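Local coordinates for cytidine deaminase (Mycobacterium tuberculosis, PDB 4WIG), which catalyses the zinc-dependent hydrolytic deamination of cytidine and 2'-deoxycytidine to uridine and 2'-deoxyuridine, probably serving pyrimidine salvage, at residues 4-7 with 8-11; 48-51 with 52-55. The protein carries 1 engineered substitution. All coordinates share one frame; numbering follows the deposited sequence.

Contact 1: 4-7 with 8-11; sequences VDWN and MLRG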
ATOM      1  N   VAL A   4     -25.813  19.341  -1.465  1.00 25.67           N
ATOM      2  CA  VAL A   4     -24.602  19.084  -2.251  1.00 21.79           C
ATOM      3  C   VAL A   4     -24.972  19.094  -3.730  1.00 19.92           C
ATOM      4  O   VAL A   4     -25.944  18.463  -4.129  1.00 19.70           O
ATOM      5  CB  VAL A   4     -23.977  17.714  -1.902  1.00 21.38           C
ATOM      6  CG1 VAL A   4     -22.827  17.367  -2.849  1.00 20.54           C
ATOM      7  CG2 VAL A   4     -23.502  17.706  -0.456  1.00 21.22           C
ATOM      8  N   ASP A   5     -24.190  19.798  -4.542  1.00 18.02           N
ATOM      9  CA  ASP A   5     -24.391  19.802  -5.989  1.00 17.08           C
ATOM     10  C   ASP A   5     -23.682  18.586  -6.586  1.00 15.87           C
ATOM     11  O   ASP A   5     -22.511  18.659  -6.972  1.00 15.18           O
ATOM     12  CB  ASP A   5     -23.847  21.094  -6.600  1.00 17.38           C
ATOM     13  CG  ASP A   5     -24.246  21.271  -8.055  1.00 18.12           C
ATOM     14  OD1 ASP A   5     -24.195  22.424  -8.525  1.00 18.88           O
ATOM     15  OD2 ASP A   5     -24.612  20.285  -8.730  1.00 18.09           O
ATOM     16  N   TRP A   6     -24.399  17.469  -6.634  1.00 14.97           N
ATOM     17  CA  TRP A   6     -23.840  16.204  -7.107  1.00 14.72           C
ATOM     18  C   TRP A   6     -23.492  16.248  -8.583  1.00 15.25           C
ATOM     19  O   TRP A   6     -22.501  15.652  -9.000  1.00 15.43           O
ATOM     20  CB  TRP A   6     -24.786  15.037  -6.803  1.00 14.04           C
ATOM     21  CG  TRP A   6     -24.848  14.760  -5.336  1.00 13.61           C
ATOM     22  CD1 TRP A   6     -25.885  15.037  -4.493  1.00 13.49           C
ATOM     23  CD2 TRP A   6     -23.809  14.192  -4.525  1.00 12.91           C
ATOM     24  NE1 TRP A   6     -25.563  14.669  -3.209  1.00 13.30           N
ATOM     25  CE2 TRP A   6     -24.294  14.146  -3.198  1.00 12.87           C
ATOM     26  CE3 TRP A   6     -22.517  13.715  -4.790  1.00 12.60           C
ATOM     27  CZ2 TRP A   6     -23.534  13.631  -2.129  1.00 12.36           C
ATOM     28  CZ3 TRP A   6     -21.751  13.197  -3.712  1.00 12.13           C
ATOM     29  CH2 TRP A   6     -22.272  13.170  -2.407  1.00 12.45           C
ATOM     30  N   ASN A   7     -24.303  16.951  -9.367  1.00 16.83           N
ATOM     31  CA  ASN A   7     -24.023  17.127 -10.788  1.00 17.65           C
ATOM     32  C   ASN A   7     -22.666  17.801 -11.003  1.00 16.61           C
ATOM     33  O   ASN A   7     -21.883  17.389 -11.863  1.00 16.33           O
ATOM     34  CB  ASN A   7     -25.141  17.923 -11.466  1.00 19.68           C
ATOM     35  CG  ASN A   7     -24.994  17.957 -12.976  1.00 22.00           C
ATOM     36  OD1 ASN A   7     -24.902  19.026 -13.567  1.00 26.09           O
ATOM     37  ND2 ASN A   7     -24.930  16.778 -13.601  1.00 23.12           N
ATOM     38  N   MET A   8     -22.385  18.819 -10.199  1.00 15.47           N
ATOM     39  CA  MET A   8     -21.092  19.494 -10.224  1.00 15.03           C
ATOM     40  C   MET A   8     -19.943  18.580  -9.779  1.00 14.07           C
ATOM     41  O   MET A   8     -18.888  18.562 -10.401  1.00 13.24           O
ATOM     42  CB  MET A   8     -21.142  20.758  -9.355  1.00 15.98           C
ATOM     43  CG  MET A   8     -19.816  21.500  -9.215  1.00 16.88           C
ATOM     44  SD  MET A   8     -18.685  20.862  -7.953  1.00 18.11           S
ATOM     45  CE  MET A   8     -19.611  21.143  -6.442  1.00 17.46           C
ATOM     46  N   LEU A   9     -20.139  17.826  -8.700  1.00 13.06           N
ATOM     47  CA  LEU A   9     -19.077  16.956  -8.190  1.00 12.74           C
ATOM     48  C   LEU A   9     -18.781  15.820  -9.152  1.00 12.58           C
ATOM     49  O   LEU A   9     -17.630  15.504  -9.424  1.00 11.89           O
ATOM     50  CB  LEU A   9     -19.444  16.372  -6.833  1.00 13.15           C
ATOM     51  CG  LEU A   9     -19.141  17.235  -5.629  1.00 13.73           C
ATOM     52  CD1 LEU A   9     -19.551  16.448  -4.389  1.00 13.70           C
ATOM     53  CD2 LEU A   9     -17.661  17.607  -5.593  1.00 13.74           C
ATOM     54  N   ARG A  10     -19.844  15.219  -9.663  1.00 12.52           N
ATOM     55  CA  ARG A  10     -19.728  14.147 -10.635  1.00 13.14           C
ATOM     56  C   ARG A  10     -19.020  14.645 -11.900  1.00 12.51           C
ATOM     57  O   ARG A  10     -18.190  13.946 -12.478  1.00 12.30           O
ATOM     58  CB  ARG A  10     -21.120  13.587 -10.945  1.00 14.11           C
ATOM     59  CG  ARG A  10     -21.153  12.098 -11.212  1.00 15.76           C
ATOM     60  CD  ARG A  10     -22.569  11.614 -11.531  1.00 16.58           C
ATOM     61  NE  ARG A  10     -23.294  11.132 -10.356  1.00 17.33           N
ATOM     62  CZ  ARG A  10     -24.496  10.561 -10.404  1.00 18.54           C
ATOM     63  NH1 ARG A  10     -25.129  10.411 -11.563  1.00 18.57           N
ATOM     64  NH2 ARG A  10     -25.071  10.132  -9.286  1.00 18.86           N
ATOM     65  N   GLY A  11     -19.320  15.870 -12.310  1.00 12.34           N
ATOM     66  CA  GLY A  11     -18.685  16.458 -13.486  1.00 12.40           C
ATOM     67  C   GLY A  11     -17.197  16.677 -13.302  1.00 12.30           C
ATOM     68  O   GLY A  11     -16.395  16.373 -14.185  1.00 11.86           O
TER
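The W6 indole meets L9 obliquely, its CZ3 lying 4.0 Å from L9 CD1, while V4 CG1 sits over the centre of one ring face, 3.5 Å above the plane. The two methyls touch as well, with V4 CG1 and L9 CD1 3.7 Å apart, which makes a small apolar cluster; V4, W6 and L9 all rest on A75 of strand 73-80. The second flat group is the D5 carboxylate at the N-cap of helix 6-17. CG of D5 is anti to its own backbone nitrogen (chi1 -170°), a setting that carries OD2 to within 3.0 Å of M8 N. This hydrogen bond is nearly straight, yet the donor stands 65° out of the carboxylate plane, and M8 CB packs against D5 CG at 3.4 Å. Regular i to i+4 bonds follow: L9 N to D5 O at 3.1 Å, R10 N to W6 O at 2.8 Å and G11 N to N7 O at 3.0 Å. Further along, R10 NE forms a salt bridge with D107. The cap thus supplies an acceptor for the amide of M8 in the first turn, and a charged D5 would probably be favoured there by the positive end of the helix dipole.

Contact 2: 48-51 with 52-55; sequences NVSY and GLTL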
ATOM      1  N   ASN A  48       1.131   1.820 -11.317  1.00 10.16           N
ATOM      2  CA  ASN A  48       2.569   1.558 -11.291  1.00 10.23           C
ATOM      3  C   ASN A  48       2.873   0.181 -11.881  1.00 10.34           C
ATOM      4  O   ASN A  48       2.045  -0.718 -11.832  1.00  9.83           O
ATOM      5  CB  ASN A  48       3.104   1.619  -9.870  1.00 10.36           C
ATOM      6  CG  ASN A  48       4.615   1.652  -9.823  1.00 10.56           C
ATOM      7  OD1 ASN A  48       5.264   0.634  -9.571  1.00 11.23           O
ATOM      8  ND2 ASN A  48       5.188   2.817 -10.087  1.00 10.69           N
ATOM      9  N   VAL A  49       4.070   0.033 -12.437  1.00 10.72           N
ATOM     10  CA  VAL A  49       4.483  -1.249 -13.023  1.00 11.60           C
ATOM     11  C   VAL A  49       4.480  -2.372 -11.978  1.00 11.41           C
ATOM     12  O   VAL A  49       4.225  -3.535 -12.312  1.00 11.93           O
ATOM     13  CB  VAL A  49       5.845  -1.134 -13.755  1.00 12.25           C
ATOM     14  CG1 VAL A  49       6.991  -0.832 -12.802  1.00 12.30           C
ATOM     15  CG2 VAL A  49       6.138  -2.393 -14.554  1.00 12.83           C
ATOM     16  N   SER A  50       4.777  -2.037 -10.725  1.00 11.38           N
ATOM     17  CA  SER A  50       4.447  -2.923  -9.598  1.00 11.46           C
ATOM     18  C   SER A  50       3.030  -2.543  -9.209  1.00 11.51           C
ATOM     19  O   SER A  50       2.813  -1.513  -8.588  1.00 10.59           O
ATOM     20  CB  SER A  50       5.424  -2.749  -8.429  1.00 11.30           C
ATOM     21  OG  SER A  50       5.148  -3.664  -7.374  1.00 11.10           O
ATOM     22  N   TYR A  51       2.054  -3.354  -9.616  1.00 11.73           N
ATOM     23  CA  TYR A  51       0.637  -2.956  -9.493  1.00 11.94           C
ATOM     24  C   TYR A  51       0.207  -2.569  -8.070  1.00 11.18           C
ATOM     25  O   TYR A  51      -0.653  -1.704  -7.902  1.00 10.85           O
ATOM     26  CB  TYR A  51      -0.288  -4.059 -10.007  1.00 12.94           C
ATOM     27  CG  TYR A  51      -0.284  -4.287 -11.512  1.00 14.19           C
ATOM     28  CD1 TYR A  51       0.693  -3.734 -12.346  1.00 14.71           C
ATOM     29  CD2 TYR A  51      -1.250  -5.091 -12.094  1.00 15.15           C
ATOM     30  CE1 TYR A  51       0.685  -3.972 -13.722  1.00 16.15           C
ATOM     31  CE2 TYR A  51      -1.273  -5.322 -13.464  1.00 15.93           C
ATOM     32  CZ  TYR A  51      -0.313  -4.774 -14.271  1.00 16.68           C
ATOM     33  OH  TYR A  51      -0.345  -5.030 -15.639  1.00 18.75           O
ATOM     34  N   GLY A  52       0.791  -3.208  -7.058  1.00 10.77           N
ATOM     35  CA  GLY A  52       0.486  -2.907  -5.659  1.00 10.39           C
ATOM     36  C   GLY A  52       0.895  -1.527  -5.168  1.00 10.22           C
ATOM     37  O   GLY A  52       0.670  -1.183  -4.004  1.00 10.58           O
ATOM     38  N   LEU A  53       1.537  -0.749  -6.034  1.00  9.68           N
ATOM     39  CA  LEU A  53       1.916   0.633  -5.709  1.00  9.40           C
ATOM     40  C   LEU A  53       1.030   1.623  -6.436  1.00  9.42           C
ATOM     41  O   LEU A  53       1.268   2.834  -6.395  1.00  9.85           O
ATOM     42  CB  LEU A  53       3.390   0.883  -6.039  1.00  9.30           C
ATOM     43  CG  LEU A  53       4.371  -0.188  -5.570  1.00  9.37           C
ATOM     44  CD1 LEU A  53       5.797   0.322  -5.770  1.00  9.22           C
ATOM     45  CD2 LEU A  53       4.133  -0.641  -4.141  1.00  9.43           C
ATOM     46  N   THR A  54      -0.038   1.114  -7.049  1.00  9.41           N
ATOM     47  CA  THR A  54      -1.031   1.945  -7.703  1.00  9.35           C
ATOM     48  C   THR A  54      -1.711   2.855  -6.692  1.00  9.30           C
ATOM     49  O   THR A  54      -2.038   2.421  -5.584  1.00  8.86           O
ATOM     50  CB  THR A  54      -2.076   1.062  -8.415  1.00  9.46           C
ATOM     51  OG1 THR A  54      -1.434   0.354  -9.492  1.00  9.40           O
ATOM     52  CG2 THR A  54      -3.218   1.895  -8.967  1.00  9.63           C
ATOM     53  N   LEU A  55      -1.883   4.122  -7.078  1.00  9.39           N
ATOM     54  CA  LEU A  55      -2.557   5.126  -6.268  1.00  9.87           C
ATOM     55  C   LEU A  55      -3.991   5.279  -6.734  1.00  9.49           C
ATOM     56  O   LEU A  55      -4.240   5.438  -7.928  1.00  9.31           O
ATOM     57  CB  LEU A  55      -1.797   6.462  -6.382  1.00 10.35           C
ATOM     58  CG  LEU A  55      -0.335   6.393  -5.913  1.00 11.12           C
ATOM     59  CD1 LEU A  55       0.517   7.521  -6.465  1.00 11.19           C
ATOM     60  CD2 LEU A  55      -0.287   6.379  -4.392  1.00 11.76           C
TER
HETATM   61  O   HOH W   1      -0.602  -0.573 -12.596  1.00 19.91           O
HETATM   62  O   HOH W   2       2.577  -5.206  -6.864  1.00 16.62           O
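An Asx turn at N48 runs into a short 3-10 segment at 51-53, with T54 just after it, within the loop between strand 40-44 and helix 57-67. In the first, N48 OD1 accepts from S50 N at 3.0 Å, the donor standing above the carbonyl plane. Beside it, the N48 and L53 side chains lie alongside each other, pointing the same way, with CB to CB 3.9 Å. Two i to i+3 bonds define the 3-10 segment: L53 N to S50 O at 3.0 Å, and T54 N to Y51 O, also 3.0 Å, from 54° above the carbonyl plane. T54 OG1, anti to its own carbonyl carbon (chi1 -66°), donates to the same Y51 O at 2.7 Å and takes a weak bond from N48 N. Water 2 bridges S50 OG and G52 N, accepting from G52 N at 2.7 Å and hydrogen-bonding S50 OG at 3.0 Å; water 1 donates to N48 O at 2.8 Å and weakly to T54 OG1. Across the tetramer, S50 packs on the zinc ligand C89 of a third subunit, and Y51 meets Y51 of that subunit with ring planes parallel. Two bonds from T54 therefore grip Y51 O, and the T54 hydroxyl, held firmly there and only weakly to N48 N, lies close to the engineered D47, in the region assigned to substrate by similarity.

How the contacts relate
From the N terminus, contact 1 comes first, at the opening of helix 6-17, where its side chains reach strand 73-80 in the middle of the mixed sheet. The chain then passes through strands 29-35 and 40-44 before contact 2 forms in the loop leading to helix 57-67, just ahead of the zinc ligand C56. Each contact is local, with no residues between its segments: a capped helix start in the first, a turn within a loop in the second. The two follow in series without nesting or crossing. The centres of contacts 1 and 2 are 29 Å apart, on opposite sides of the chain's centre. Contact 1 joins helix to sheet within one subunit; 48-55 faces two neighbouring subunits.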